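Local coordinates for LIP (Serratia marcescens, PDB 4A1R), which is a membrane-bound lipoprotein component of the type VI secretion system, a TssJ-family beta-sandwich that probably helps hold the secretion apparatus at the outer membrane, at residues S5-Y10 and D129-H134; S11-A16 and G78-G83; V35-S40 and Q84-A89; A42-A47 and T105-L110; R90-I95 and L110-P115. All blocks are in the same frame, centred on the assembly; numbering follows the deposited sequence.

Contact 1 (S5-Y10 and D129-H134); sequences SVPSRY and DELEAH
Glu130 OE2 lies near the plane of the Arg9 guanidinium, off its NE edge, the guanidinium and carboxylate planes 49° apart. NE to OE2 is 3.9 Å, a long and doubtful salt bridge, since Arg9 also takes a second conformation. The Asp129 carboxylate is used differently. Ser8 OG donates to Asp129 OD2 from above the carboxylate plane, and this short bond (2.6 Å) ties the segment leading into strand 9-16 to the residue leading into strand 130-138. Ser8 OG is placed for it by a chi1 of 67°, which tucks the hydroxyl between the backbone N and the carbonyl carbon.

Pro7, preceded by a cis peptide bond, supplies the apolar part. Its CB rests on Asp129 O, while CG meets Leu131 CG at 3.9 Å, the proline ring and the leucine side chain crossing at about a right angle. Thr118 and Tyr121 also touch Pro7, so the ring is buried.

Between the backbones the register pairs Arg9 with Glu130 and Tyr10 with Leu131. Leu131 N donates to Arg9 O (3.2 Å), whereas the bond from Arg9 N to Asp129 O is weak at 3.4 Å. Tyr10 CA adds a CA-H...O contact to Leu131 O. Arg9 and Glu130 project from one face of the sheet and Tyr10 and Leu131 from the other, where Tyr10 reaches Val35 and Leu37 of the second sheet. This is the start of a parallel strand pair, the one parallel pairing in the mixed sheet of the TssJ beta-sandwich.

Contact 2 (S11-A16 and G78-G83); sequences SLVFDA and GKKLGG
Leu12 and Leu81 form a hydrogen-bonded antiparallel pair in which both N-H groups and both carbonyls are satisfied across the strands: Leu12 N reaches Leu81 O at 2.8 Å and Leu81 N reaches Leu12 O at 2.9 Å. Two residues on, Phe14 N donates to Lys79 O (2.6 Å) and Lys79 N returns the bond to Phe14 O. The same Lys79 O lies at the edge of the Phe14 ring, in its plane, and also receives a CA-H...O contact from Val13 CA.

Gly78 and Lys79 both face Phe14, a G1 beta bulge, with Gly78 at positive phi. The extra N-H is taken up by a side chain: Gly78 N donates to Asp15 OD1 (2.8 Å), meeting it nearly along the C-O bond. Asp15 CG lies anti to its own carbonyl carbon (chi1 -74°), which swings the carboxylate back toward the bulge. Val13 CG1 presses on Gly78 CA at 3.4 Å, tighter than ordinary carbon contact.

On the Val13 face, Lys80 runs beside Ser11 with its CE against Val13 CG2. A bend at chi3 turns NZ to a water, which accepts from Lys80 NZ (2.7 Å) and is also hydrogen-bonded to Ser11 OG.

Leu12, Phe14 and Leu81 point into the sandwich, against Val35 and Phe70 among others. Their face is mostly apolar; Lys79 starts from its margin, but its end leads away to Phe71 O and Gln76 OE1. On the outer face the polar groups are met by the water, at Ser11 OG and Lys80 NZ, and by the Gly78 N-H, at Asp15 OD1.

Contact 3 (V35-S40 and Q84-A89); sequences VLLLRS and QSALDA
The charged link is between Arg39 and Asp88, which lie side by side and point the same way. Arg39 NH1 forms a salt bridge with Asp88 OD2 at 2.6 Å, the oxygen standing at the guanidinium edge near its plane. The two planes are 76° apart, so one oxygen carries the bridge: Asp88 OD1 is 3.6 Å from the same Arg39 NH1. A bend at chi3 (-133°) in Arg39 helps bring NH1 to the carboxylate, while its NE donates to Asn62 O, giving the guanidinium a second hold.

Apolar contacts centre on Leu37, whose CG is anti to the backbone N (chi1 -171°). The two methyls divide the work. CD1 sits on Ala89 CB at 3.7 Å; CD2 faces Ala86 CB at 4.2 Å and lies near Gln84 O. Tyr10 and Ile92 also touch Leu37, burying it.

The backbone of 84-89 is held by its own turn, with Ala89 N bonded to Ala86 O at 3.1 Å. Ser85 OG adds a weak bond to that same Ala86 O. The arrangement is a type I beta turn, Ala86 to Ala89, in the connection from strand 79-84 to strand 91-96, passing from one sheet of the sandwich to the other across the end of strand 31-38.

Contact 4 (A42-A47 and T105-L110); sequences AEFMDA and TWRISL
Arg107, on edge strand 107-111 of the beta-sandwich, donates to carbonyls at the C-terminal end of helix 42-46. Its NH1 bonds to both Phe44 O and Ala47 O, each at 2.8 Å, each in the carbonyl plane and on a lone pair. With two acceptors gripping one nitrogen, the guanidinium has little freedom to turn. The helix end, with its carbonyls gathered here, would probably favour the positive charge.

Packing is close all along Arg107. Its CD lies over one face of the Phe44 ring, offset toward the rim, a CH-pi contact of 4.2 Å to the centroid. Arg107 CG approaches Phe44 CE2 at 3.5 Å. Met45, bent at chi2 and chi3, curls its SD back to 3.6 Å from Arg107 CD. Across the guanidinium, Met45 O stands over one face and Trp106 CH2 over the centre of the opposite face, 3.4 Å above its plane. Behind Phe44 lie Leu36 and Leu38.

The other side is looser. Met45 is exposed overall although its SD packs on Arg107, and its contact with Ser109 CB is slacker at 3.9 Å; Ser109 OG bonds instead to Asp41. A water, probably donating to Ala47 O, accepts from Arg107 NH2 at 2.7 Å.

Contact 5 (R90-I95 and L110-P115); sequences RYIGVI and LPLPEP
Tyr91 lies against Pro111, the two side chains crossing at a slant on one face of the hairpin. Starting at the backbone, Tyr91 CB lies 3.8 Å from Leu110 O. Its CG is anti to the carbonyl carbon (chi1 -67°), which brings the CD1 side of the ring over to Pro111. CD1 then comes to 3.5 Å from Pro111 CA, and CE1 beyond it rests on Pro111 CB and CG, both at 3.8 Å. It is thus the CD1-CE1 side of the ring that covers the proline, while Asp41 and Ser109 also touch the tyrosine.

On the opposite face the apolar contact is Ile92 CD1 with Leu112 CD1, 3.9 Å apart. Ile92 and Leu110 point toward Leu12 in the other sheet. Leu112 CB, separately, packs on Arg90 O.

Three backbone hydrogen bonds, each 2.8 Å, fix the register: Ile92 N to Leu110 O, Leu110 N to Ile92 O, and Leu112 N to Arg90 O. Arg90 O takes a second proton from a water that also donates to Leu112 O (2.6 Å). Arg90 NH1 bonds to Leu87 O. The pairing forms the open end of the antiparallel hairpin 91-96/107-111; on its other side strand 91-96 pairs with strand 31-38, where Arg90 and Tyr91 form a classic bulge opposite Leu38.

In the fold
The five contacts share the two sheets of one sandwich. Contacts 1 and 2 build the mixed sheet on either side of strand 9-16, their centres about 13 Å apart, with Leu131 O close to Ser11 N. Contacts 4 and 5 share Leu110 on edge strand 107-111 of the antiparallel sheet. Contact 3, about 7 Å from contact 5 between centres, bonds to it through Leu36 N and Gly93 O and leads to contact 1 through Ser8 O and Ser85 N. The sheets meet at, among others, Leu12 CD1 and Val94 CG2, 3.7 Å apart. Contacts 1 and 4, about 20 Å apart between centres, do not touch. Contact 1 encloses the others along the chain.

Contact 1 (S5-Y10 and D129-H134)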
# COMPACT_ATOMS: atom_id res chain seq x y z
N SER A 5 2.80 16.47 -0.62
CA SER A 5 3.27 17.84 -1.01
C SER A 5 4.66 18.17 -0.45
O SER A 5 5.49 18.76 -1.15
CB SER A 5 2.25 18.90 -0.60
OG SER A 5 2.51 20.13 -1.25
N VAL A 6 4.90 17.80 0.81
CA VAL A 6 6.22 17.95 1.45
C VAL A 6 6.59 16.71 2.28
O VAL A 6 6.26 16.63 3.47
CB VAL A 6 6.31 19.28 2.27
CG1 VAL A 6 5.30 19.33 3.42
CG2 VAL A 6 7.73 19.53 2.78
N PRO A 7 7.26 15.71 1.66
CA PRO A 7 7.67 15.58 0.25
C PRO A 7 6.49 15.29 -0.67
O PRO A 7 5.42 14.89 -0.21
CB PRO A 7 8.67 14.40 0.28
CG PRO A 7 8.91 14.09 1.72
CD PRO A 7 7.66 14.52 2.42
N SER A 8 6.66 15.53 -1.97
CA SER A 8 5.53 15.61 -2.90
C SER A 8 5.07 14.28 -3.49
O SER A 8 3.94 14.16 -4.00
CB SER A 8 5.84 16.56 -4.05
OG SER A 8 6.87 16.04 -4.87
N ARG A 9 5.97 13.31 -3.49
CA ARG A 9 5.62 12.00 -4.04
C ARG A 9 6.08 10.83 -3.21
O ARG A 9 6.86 10.98 -2.25
CB ARG A 9 5.98 11.87 -5.53
CG ARG A 9 7.36 12.29 -5.99
CD ARG A 9 7.44 12.30 -7.53
NE ARG A 9 7.08 11.00 -8.14
CZ ARG A 9 5.94 10.72 -8.79
NH1 ARG A 9 5.00 11.64 -8.95
NH2 ARG A 9 5.74 9.51 -9.27
N TYR A 10 5.53 9.65 -3.52
CA TYR A 10 5.87 8.42 -2.76
C TYR A 10 6.09 7.29 -3.73
O TYR A 10 5.63 7.34 -4.89
CB TYR A 10 4.73 8.06 -1.78
CG TYR A 10 3.44 7.69 -2.50
CD1 TYR A 10 2.53 8.68 -2.83
CD2 TYR A 10 3.16 6.36 -2.88
CE1 TYR A 10 1.37 8.39 -3.54
CE2 TYR A 10 1.99 6.06 -3.58
CZ TYR A 10 1.10 7.09 -3.90
OH TYR A 10 -0.09 6.88 -4.56
N ASP A 129 12.72 14.49 -2.63
CA ASP A 129 11.38 14.59 -2.08
C ASP A 129 10.49 13.42 -2.55
O ASP A 129 9.30 13.58 -2.79
CB ASP A 129 10.74 15.95 -2.37
CG ASP A 129 10.37 16.10 -3.82
OD1 ASP A 129 11.19 15.72 -4.69
OD2 ASP A 129 9.26 16.60 -4.09
N GLU A 130 11.10 12.25 -2.67
CA GLU A 130 10.36 11.02 -2.81
C GLU A 130 10.59 10.03 -1.66
O GLU A 130 11.67 9.46 -1.51
CB GLU A 130 10.65 10.36 -4.14
CG GLU A 130 9.74 9.17 -4.42
CD GLU A 130 10.08 8.48 -5.73
OE1 GLU A 130 11.28 8.27 -6.00
OE2 GLU A 130 9.16 8.14 -6.49
N LEU A 131 9.53 9.79 -0.89
CA LEU A 131 9.51 8.77 0.16
C LEU A 131 9.40 7.39 -0.46
O LEU A 131 8.52 7.13 -1.29
CB LEU A 131 8.29 8.97 1.05
CG LEU A 131 8.19 10.30 1.79
CD1 LEU A 131 6.76 10.58 2.21
CD2 LEU A 131 9.12 10.34 2.99
N GLU A 132 10.26 6.49 -0.01
CA GLU A 132 10.29 5.12 -0.48
C GLU A 132 10.15 4.09 0.66
O GLU A 132 10.89 4.12 1.65
CB GLU A 132 11.61 4.82 -1.19
CG GLU A 132 11.91 5.64 -2.43
CD GLU A 132 12.97 4.98 -3.30
OE1 GLU A 132 12.84 3.77 -3.59
OE2 GLU A 132 13.92 5.68 -3.70
N ALA A 133 9.22 3.16 0.48
CA ALA A 133 9.09 2.01 1.38
C ALA A 133 9.15 0.69 0.58
O ALA A 133 8.95 0.67 -0.64
CB ALA A 133 7.82 2.13 2.22
N HIS A 134 9.51 -0.39 1.28
CA HIS A 134 9.63 -1.70 0.68
C HIS A 134 8.66 -2.63 1.37
O HIS A 134 8.63 -2.71 2.61
CB HIS A 134 11.07 -2.21 0.83
CG HIS A 134 12.10 -1.45 0.01
ND1 HIS A 134 12.97 -2.05 -0.82
CD2 HIS A 134 12.37 -0.08 -0.09
CE1 HIS A 134 13.75 -1.13 -1.41
NE2 HIS A 134 13.38 0.07 -0.97

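Contact 2 (S11-A16 and G78-G83)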
# COMPACT_ATOMS: atom_id res chain seq x y z
N SER A 11 6.76 6.25 -3.27
CA SER A 11 6.74 4.99 -4.00
C SER A 11 6.98 3.78 -3.11
O SER A 11 7.60 3.88 -2.02
CB SER A 11 7.72 4.99 -5.17
OG SER A 11 9.02 4.77 -4.71
N LEU A 12 6.43 2.65 -3.56
CA LEU A 12 6.53 1.38 -2.85
C LEU A 12 7.16 0.40 -3.78
O LEU A 12 6.78 0.30 -4.97
CB LEU A 12 5.12 0.90 -2.48
CG LEU A 12 4.28 1.78 -1.56
CD1 LEU A 12 2.92 1.18 -1.24
CD2 LEU A 12 5.04 2.00 -0.27
N VAL A 13 8.13 -0.36 -3.26
CA VAL A 13 8.76 -1.37 -4.07
C VAL A 13 8.35 -2.74 -3.53
O VAL A 13 8.52 -3.01 -2.35
CB VAL A 13 10.29 -1.28 -3.99
CG1 VAL A 13 10.90 -2.22 -5.01
CG2 VAL A 13 10.78 0.14 -4.23
N PHE A 14 7.85 -3.61 -4.40
CA PHE A 14 7.21 -4.87 -3.96
C PHE A 14 8.04 -6.06 -4.39
O PHE A 14 8.55 -6.10 -5.53
CB PHE A 14 5.76 -5.00 -4.51
CG PHE A 14 4.78 -4.09 -3.86
CD1 PHE A 14 4.62 -2.77 -4.29
CD2 PHE A 14 4.01 -4.55 -2.79
CE1 PHE A 14 3.72 -1.92 -3.68
CE2 PHE A 14 3.10 -3.70 -2.16
CZ PHE A 14 2.94 -2.39 -2.62
N ASP A 15 8.22 -6.97 -3.44
CA ASP A 15 8.68 -8.34 -3.67
C ASP A 15 7.51 -9.28 -3.30
O ASP A 15 6.79 -9.01 -2.34
CB ASP A 15 9.86 -8.69 -2.73
CG ASP A 15 11.17 -8.01 -3.12
OD1 ASP A 15 11.20 -7.17 -4.05
OD2 ASP A 15 12.20 -8.35 -2.50
N ALA A 16 7.37 -10.38 -4.05
CA ALA A 16 6.40 -11.43 -3.71
C ALA A 16 7.14 -12.75 -3.54
O ALA A 16 7.98 -13.10 -4.38
CB ALA A 16 5.33 -11.56 -4.79
N GLY A 78 11.31 -6.28 -6.67
CA GLY A 78 11.59 -4.89 -7.07
C GLY A 78 10.59 -4.21 -7.96
O GLY A 78 10.94 -3.30 -8.74
N LYS A 79 9.33 -4.61 -7.87
CA LYS A 79 8.31 -4.00 -8.70
C LYS A 79 7.86 -2.73 -8.00
O LYS A 79 7.43 -2.79 -6.83
CB LYS A 79 7.15 -4.98 -8.91
CG LYS A 79 5.97 -4.38 -9.65
CD LYS A 79 5.03 -5.45 -10.13
CE LYS A 79 4.95 -5.43 -11.66
NZ LYS A 79 4.20 -6.58 -12.21
N LYS A 80 7.95 -1.60 -8.72
CA LYS A 80 7.74 -0.28 -8.12
C LYS A 80 6.44 0.36 -8.57
O LYS A 80 6.11 0.40 -9.77
CB LYS A 80 8.93 0.66 -8.46
CG LYS A 80 8.78 2.05 -7.84
CD LYS A 80 10.04 2.89 -7.98
CE LYS A 80 11.21 2.35 -7.14
NZ LYS A 80 12.42 3.23 -7.32
N LEU A 81 5.69 0.87 -7.61
CA LEU A 81 4.54 1.68 -7.93
C LEU A 81 4.61 2.93 -7.08
O LEU A 81 4.82 2.87 -5.87
CB LEU A 81 3.23 0.92 -7.64
CG LEU A 81 1.95 1.60 -8.16
CD1 LEU A 81 1.84 1.46 -9.67
CD2 LEU A 81 0.71 1.02 -7.48
N GLY A 82 4.44 4.09 -7.71
CA GLY A 82 4.43 5.34 -6.98
C GLY A 82 3.48 6.35 -7.57
O GLY A 82 2.89 6.12 -8.63
N GLY A 83 3.33 7.48 -6.87
CA GLY A 83 2.46 8.54 -7.36
C GLY A 83 2.74 9.81 -6.58
O GLY A 83 3.66 9.85 -5.76
O HOH W 1 11.37 5.43 -6.16

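Contact 3 (V35-S40 and Q84-A89)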
# COMPACT_ATOMS: atom_id res chain seq x y z
N VAL A 35 -3.20 0.27 -4.01
CA VAL A 35 -2.49 1.24 -3.20
C VAL A 35 -3.41 2.43 -3.15
O VAL A 35 -3.82 2.93 -4.20
CB VAL A 35 -1.09 1.61 -3.78
CG1 VAL A 35 -0.49 2.79 -3.01
CG2 VAL A 35 -0.14 0.43 -3.72
N LEU A 36 -3.76 2.85 -1.93
CA LEU A 36 -4.72 3.91 -1.77
C LEU A 36 -4.10 5.09 -1.02
O LEU A 36 -3.45 4.92 0.01
CB LEU A 36 -5.97 3.39 -1.02
CG LEU A 36 -6.89 2.34 -1.69
CD1 LEU A 36 -6.21 1.00 -1.87
CD2 LEU A 36 -8.11 2.12 -0.81
N LEU A 37 -4.30 6.30 -1.54
CA LEU A 37 -3.89 7.47 -0.81
C LEU A 37 -5.05 7.93 0.08
O LEU A 37 -6.19 8.14 -0.38
CB LEU A 37 -3.47 8.57 -1.80
CG LEU A 37 -2.81 9.79 -1.18
CD1 LEU A 37 -1.38 9.44 -0.78
CD2 LEU A 37 -2.83 10.92 -2.21
N LEU A 38 -4.75 8.07 1.37
CA LEU A 38 -5.78 8.27 2.38
C LEU A 38 -5.56 9.50 3.24
O LEU A 38 -4.43 9.78 3.69
CB LEU A 38 -5.87 7.03 3.31
CG LEU A 38 -6.11 5.66 2.66
CD1 LEU A 38 -5.85 4.56 3.70
CD2 LEU A 38 -7.50 5.50 2.06
N ARG A 39 -6.66 10.20 3.49
CA ARG A 39 -6.75 11.30 4.45
C ARG A 39 -6.61 10.78 5.86
O ARG A 39 -6.13 11.49 6.74
CB ARG A 39 -8.11 11.98 4.36
CG ARG A 39 -8.22 13.05 3.31
CD ARG A 39 -9.28 14.06 3.70
NE ARG A 39 -10.18 14.34 2.59
CZ ARG A 39 -9.96 15.25 1.64
NH1 ARG A 39 -8.86 16.00 1.66
NH2 ARG A 39 -10.84 15.41 0.66
N SER A 40 -7.10 9.56 6.06
CA SER A 40 -7.08 8.90 7.36
C SER A 40 -7.27 7.40 7.11
O SER A 40 -7.77 7.02 6.06
CB SER A 40 -8.20 9.43 8.23
OG SER A 40 -9.38 9.59 7.45
N GLN A 84 1.92 10.82 -6.83
CA GLN A 84 2.02 12.10 -6.13
C GLN A 84 1.23 12.00 -4.88
O GLN A 84 0.14 11.40 -4.85
CB GLN A 84 1.47 13.24 -6.99
CG GLN A 84 2.34 13.58 -8.18
CD GLN A 84 1.85 14.80 -8.92
OE1 GLN A 84 2.65 15.59 -9.41
NE2 GLN A 84 0.54 14.98 -9.00
N SER A 85 1.78 12.58 -3.83
CA SER A 85 1.08 12.63 -2.57
C SER A 85 0.14 13.83 -2.64
O SER A 85 -0.08 14.38 -3.70
CB SER A 85 2.06 12.70 -1.39
OG SER A 85 1.36 12.64 -0.16
N ALA A 86 -0.45 14.21 -1.53
CA ALA A 86 -1.29 15.40 -1.51
C ALA A 86 -1.10 16.03 -0.16
O ALA A 86 -0.59 15.38 0.76
CB ALA A 86 -2.74 15.05 -1.76
N LEU A 87 -1.50 17.30 -0.03
CA LEU A 87 -1.21 18.04 1.18
C LEU A 87 -1.78 17.32 2.39
O LEU A 87 -1.10 17.13 3.39
CB LEU A 87 -1.75 19.47 1.09
CG LEU A 87 -1.00 20.54 1.92
CD1 LEU A 87 -1.08 20.31 3.43
CD2 LEU A 87 0.45 20.69 1.48
N ASP A 88 -3.04 16.91 2.27
CA ASP A 88 -3.76 16.29 3.37
C ASP A 88 -3.70 14.76 3.38
O ASP A 88 -4.47 14.11 4.08
CB ASP A 88 -5.21 16.76 3.44
CG ASP A 88 -5.83 16.96 2.09
OD1 ASP A 88 -5.29 16.45 1.08
OD2 ASP A 88 -6.87 17.65 2.04
N ALA A 89 -2.75 14.20 2.64
CA ALA A 89 -2.54 12.77 2.69
C ALA A 89 -1.83 12.42 4.00
O ALA A 89 -0.81 12.99 4.31
CB ALA A 89 -1.72 12.33 1.51

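Contact 4 (A42-A47 and T105-L110)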
# COMPACT_ATOMS: atom_id res chain seq x y z
N ALA A 42 -8.86 5.16 9.38
CA ALA A 42 -9.83 4.56 10.31
C ALA A 42 -10.84 3.70 9.57
O ALA A 42 -10.99 2.53 9.89
CB ALA A 42 -10.55 5.63 11.12
N GLU A 43 -11.48 4.28 8.56
CA GLU A 43 -12.49 3.57 7.79
C GLU A 43 -11.87 2.44 6.99
O GLU A 43 -12.49 1.38 6.84
CB GLU A 43 -13.26 4.53 6.89
CG GLU A 43 -14.42 5.24 7.58
CD GLU A 43 -14.74 6.56 6.93
OE1 GLU A 43 -13.83 7.42 6.84
OE2 GLU A 43 -15.90 6.74 6.49
N PHE A 44 -10.65 2.68 6.49
CA PHE A 44 -9.87 1.68 5.72
C PHE A 44 -9.55 0.42 6.52
O PHE A 44 -9.66 -0.70 6.02
CB PHE A 44 -8.58 2.33 5.19
CG PHE A 44 -7.65 1.39 4.47
CD1 PHE A 44 -7.92 0.99 3.16
CD2 PHE A 44 -6.48 0.93 5.09
CE1 PHE A 44 -7.05 0.14 2.49
CE2 PHE A 44 -5.62 0.08 4.42
CZ PHE A 44 -5.90 -0.32 3.12
N MET A 45 -9.12 0.61 7.76
CA MET A 45 -8.74 -0.50 8.61
C MET A 45 -9.97 -1.22 9.15
O MET A 45 -9.89 -2.38 9.55
CB MET A 45 -7.83 -0.03 9.76
CG MET A 45 -6.45 0.41 9.27
SD MET A 45 -5.59 -0.79 8.22
CE MET A 45 -5.16 -2.04 9.43
N ASP A 46 -11.11 -0.56 9.10
CA ASP A 46 -12.36 -1.12 9.63
C ASP A 46 -13.25 -1.76 8.54
O ASP A 46 -14.06 -2.64 8.82
CB ASP A 46 -13.14 -0.04 10.37
CG ASP A 46 -14.33 -0.59 11.13
OD1 ASP A 46 -14.15 -1.55 11.93
OD2 ASP A 46 -15.45 -0.08 10.91
N ALA A 47 -13.11 -1.30 7.31
CA ALA A 47 -14.00 -1.78 6.23
C ALA A 47 -13.84 -3.29 5.97
O ALA A 47 -12.74 -3.86 6.20
CB ALA A 47 -13.73 -0.99 4.96
N THR A 105 -2.52 -11.27 6.31
CA THR A 105 -2.50 -9.81 6.47
C THR A 105 -2.70 -9.24 5.06
O THR A 105 -1.73 -8.99 4.33
CB THR A 105 -1.19 -9.32 7.14
OG1 THR A 105 -1.00 -10.02 8.38
CG2 THR A 105 -1.25 -7.79 7.43
N TRP A 106 -3.97 -9.09 4.68
CA TRP A 106 -4.31 -8.65 3.31
C TRP A 106 -4.40 -7.15 3.19
O TRP A 106 -4.59 -6.62 2.09
CB TRP A 106 -5.62 -9.30 2.84
CG TRP A 106 -6.82 -9.14 3.75
CD1 TRP A 106 -7.31 -10.08 4.66
CD2 TRP A 106 -7.78 -8.01 3.83
NE1 TRP A 106 -8.43 -9.63 5.28
CE2 TRP A 106 -8.77 -8.40 4.84
CE3 TRP A 106 -7.92 -6.78 3.18
CZ2 TRP A 106 -9.83 -7.57 5.18
CZ3 TRP A 106 -8.99 -5.94 3.55
CH2 TRP A 106 -9.92 -6.32 4.53
N ARG A 107 -4.34 -6.45 4.32
CA ARG A 107 -4.32 -4.96 4.32
C ARG A 107 -3.27 -4.41 5.30
O ARG A 107 -3.12 -4.93 6.44
CB ARG A 107 -5.72 -4.44 4.67
CG ARG A 107 -5.84 -3.23 5.57
CD ARG A 107 -7.29 -3.01 6.00
NE ARG A 107 -7.81 -4.05 6.89
CZ ARG A 107 -9.10 -4.24 7.18
NH1 ARG A 107 -10.04 -3.44 6.67
NH2 ARG A 107 -9.45 -5.24 7.98
N ILE A 108 -2.54 -3.38 4.86
CA ILE A 108 -1.68 -2.61 5.78
C ILE A 108 -1.87 -1.11 5.53
O ILE A 108 -2.22 -0.69 4.42
CB ILE A 108 -0.18 -2.99 5.70
CG1 ILE A 108 0.44 -2.60 4.33
CG2 ILE A 108 0.11 -4.43 6.13
CD1 ILE A 108 1.92 -2.93 4.17
N SER A 109 -1.67 -0.33 6.58
CA SER A 109 -1.70 1.13 6.52
C SER A 109 -0.32 1.65 6.91
O SER A 109 0.22 1.28 7.95
CB SER A 109 -2.71 1.67 7.51
OG SER A 109 -2.83 3.08 7.35
N LEU A 110 0.25 2.51 6.07
CA LEU A 110 1.54 3.12 6.36
C LEU A 110 1.36 4.62 6.60
O LEU A 110 0.92 5.34 5.69
CB LEU A 110 2.50 2.89 5.20
CG LEU A 110 2.73 1.45 4.75
CD1 LEU A 110 3.42 1.51 3.39
CD2 LEU A 110 3.53 0.61 5.75
O HOH W 2 -12.00 -5.24 8.82

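Contact 5 (R90-I95 and L110-P115)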
# COMPACT_ATOMS: atom_id res chain seq x y z
N ARG A 90 -2.38 11.47 4.76
CA ARG A 90 -1.76 11.03 6.03
C ARG A 90 -1.36 9.55 6.06
O ARG A 90 -0.55 9.11 6.90
CB ARG A 90 -2.67 11.38 7.21
CG ARG A 90 -2.90 12.87 7.41
CD ARG A 90 -1.59 13.62 7.65
NE ARG A 90 -1.79 15.05 7.85
CZ ARG A 90 -1.83 15.97 6.88
NH1 ARG A 90 -1.68 15.64 5.61
NH2 ARG A 90 -2.03 17.25 7.19
N TYR A 91 -1.93 8.76 5.17
CA TYR A 91 -1.63 7.31 5.15
C TYR A 91 -1.62 6.78 3.71
O TYR A 91 -2.35 7.28 2.88
CB TYR A 91 -2.68 6.53 5.94
CG TYR A 91 -2.70 6.80 7.45
CD1 TYR A 91 -1.84 6.11 8.30
CD2 TYR A 91 -3.58 7.73 8.01
CE1 TYR A 91 -1.85 6.35 9.67
CE2 TYR A 91 -3.60 7.98 9.37
CZ TYR A 91 -2.73 7.29 10.19
OH TYR A 91 -2.73 7.51 11.55
N ILE A 92 -0.76 5.78 3.45
CA ILE A 92 -0.86 4.91 2.25
C ILE A 92 -1.45 3.55 2.69
O ILE A 92 -0.84 2.84 3.51
CB ILE A 92 0.52 4.70 1.56
CG1 ILE A 92 1.17 6.02 1.17
CG2 ILE A 92 0.44 3.75 0.36
CD1 ILE A 92 0.31 6.95 0.34
N GLY A 93 -2.62 3.19 2.18
CA GLY A 93 -3.22 1.87 2.46
C GLY A 93 -2.81 0.89 1.36
O GLY A 93 -2.76 1.25 0.18
N VAL A 94 -2.51 -0.35 1.72
CA VAL A 94 -2.12 -1.34 0.71
C VAL A 94 -3.02 -2.55 0.96
O VAL A 94 -3.20 -2.96 2.13
CB VAL A 94 -0.63 -1.74 0.77
CG1 VAL A 94 -0.25 -2.63 -0.42
CG2 VAL A 94 0.28 -0.52 0.80
N ILE A 95 -3.62 -3.07 -0.11
CA ILE A 95 -4.51 -4.24 -0.08
C ILE A 95 -3.91 -5.30 -1.02
O ILE A 95 -3.47 -4.98 -2.13
CB ILE A 95 -5.95 -3.88 -0.60
CG1 ILE A 95 -6.61 -2.82 0.28
CG2 ILE A 95 -6.86 -5.13 -0.68
CD1 ILE A 95 -7.91 -2.25 -0.25
N LEU A 110 0.25 2.51 6.07
CA LEU A 110 1.54 3.12 6.36
C LEU A 110 1.36 4.62 6.60
O LEU A 110 0.92 5.34 5.69
CB LEU A 110 2.50 2.89 5.20
CG LEU A 110 2.73 1.45 4.75
CD1 LEU A 110 3.42 1.51 3.39
CD2 LEU A 110 3.53 0.61 5.75
N PRO A 111 1.69 5.10 7.82
CA PRO A 111 1.59 6.53 8.11
C PRO A 111 2.63 7.31 7.33
O PRO A 111 3.81 6.93 7.29
CB PRO A 111 1.90 6.62 9.62
CG PRO A 111 1.77 5.22 10.14
CD PRO A 111 2.19 4.36 8.99
N LEU A 112 2.17 8.37 6.68
CA LEU A 112 3.05 9.34 6.07
C LEU A 112 3.58 10.30 7.13
O LEU A 112 2.94 10.51 8.16
CB LEU A 112 2.28 10.13 5.02
CG LEU A 112 2.07 9.30 3.75
CD1 LEU A 112 0.83 9.74 2.97
CD2 LEU A 112 3.28 9.38 2.85
N PRO A 113 4.75 10.89 6.88
CA PRO A 113 5.27 11.79 7.92
C PRO A 113 4.38 13.00 8.08
O PRO A 113 3.72 13.43 7.13
CB PRO A 113 6.64 12.20 7.37
CG PRO A 113 6.58 11.91 5.89
CD PRO A 113 5.70 10.70 5.77
N GLU A 114 4.35 13.53 9.30
CA GLU A 114 3.69 14.81 9.59
C GLU A 114 4.70 15.97 9.58
O GLU A 114 5.91 15.72 9.60
CB GLU A 114 2.93 14.72 10.92
CG GLU A 114 1.44 14.46 10.76
CD GLU A 114 0.80 13.75 11.94
OE1 GLU A 114 1.53 13.09 12.73
OE2 GLU A 114 -0.44 13.85 12.07
N PRO A 115 4.20 17.22 9.52
CA PRO A 115 4.97 18.48 9.62
C PRO A 115 6.31 18.38 10.37
O PRO A 115 7.36 18.73 9.81
CB PRO A 115 4.00 19.40 10.38
CG PRO A 115 2.67 18.69 10.39
CD PRO A 115 2.77 17.53 9.44
O HOH W 3 0.79 9.88 9.46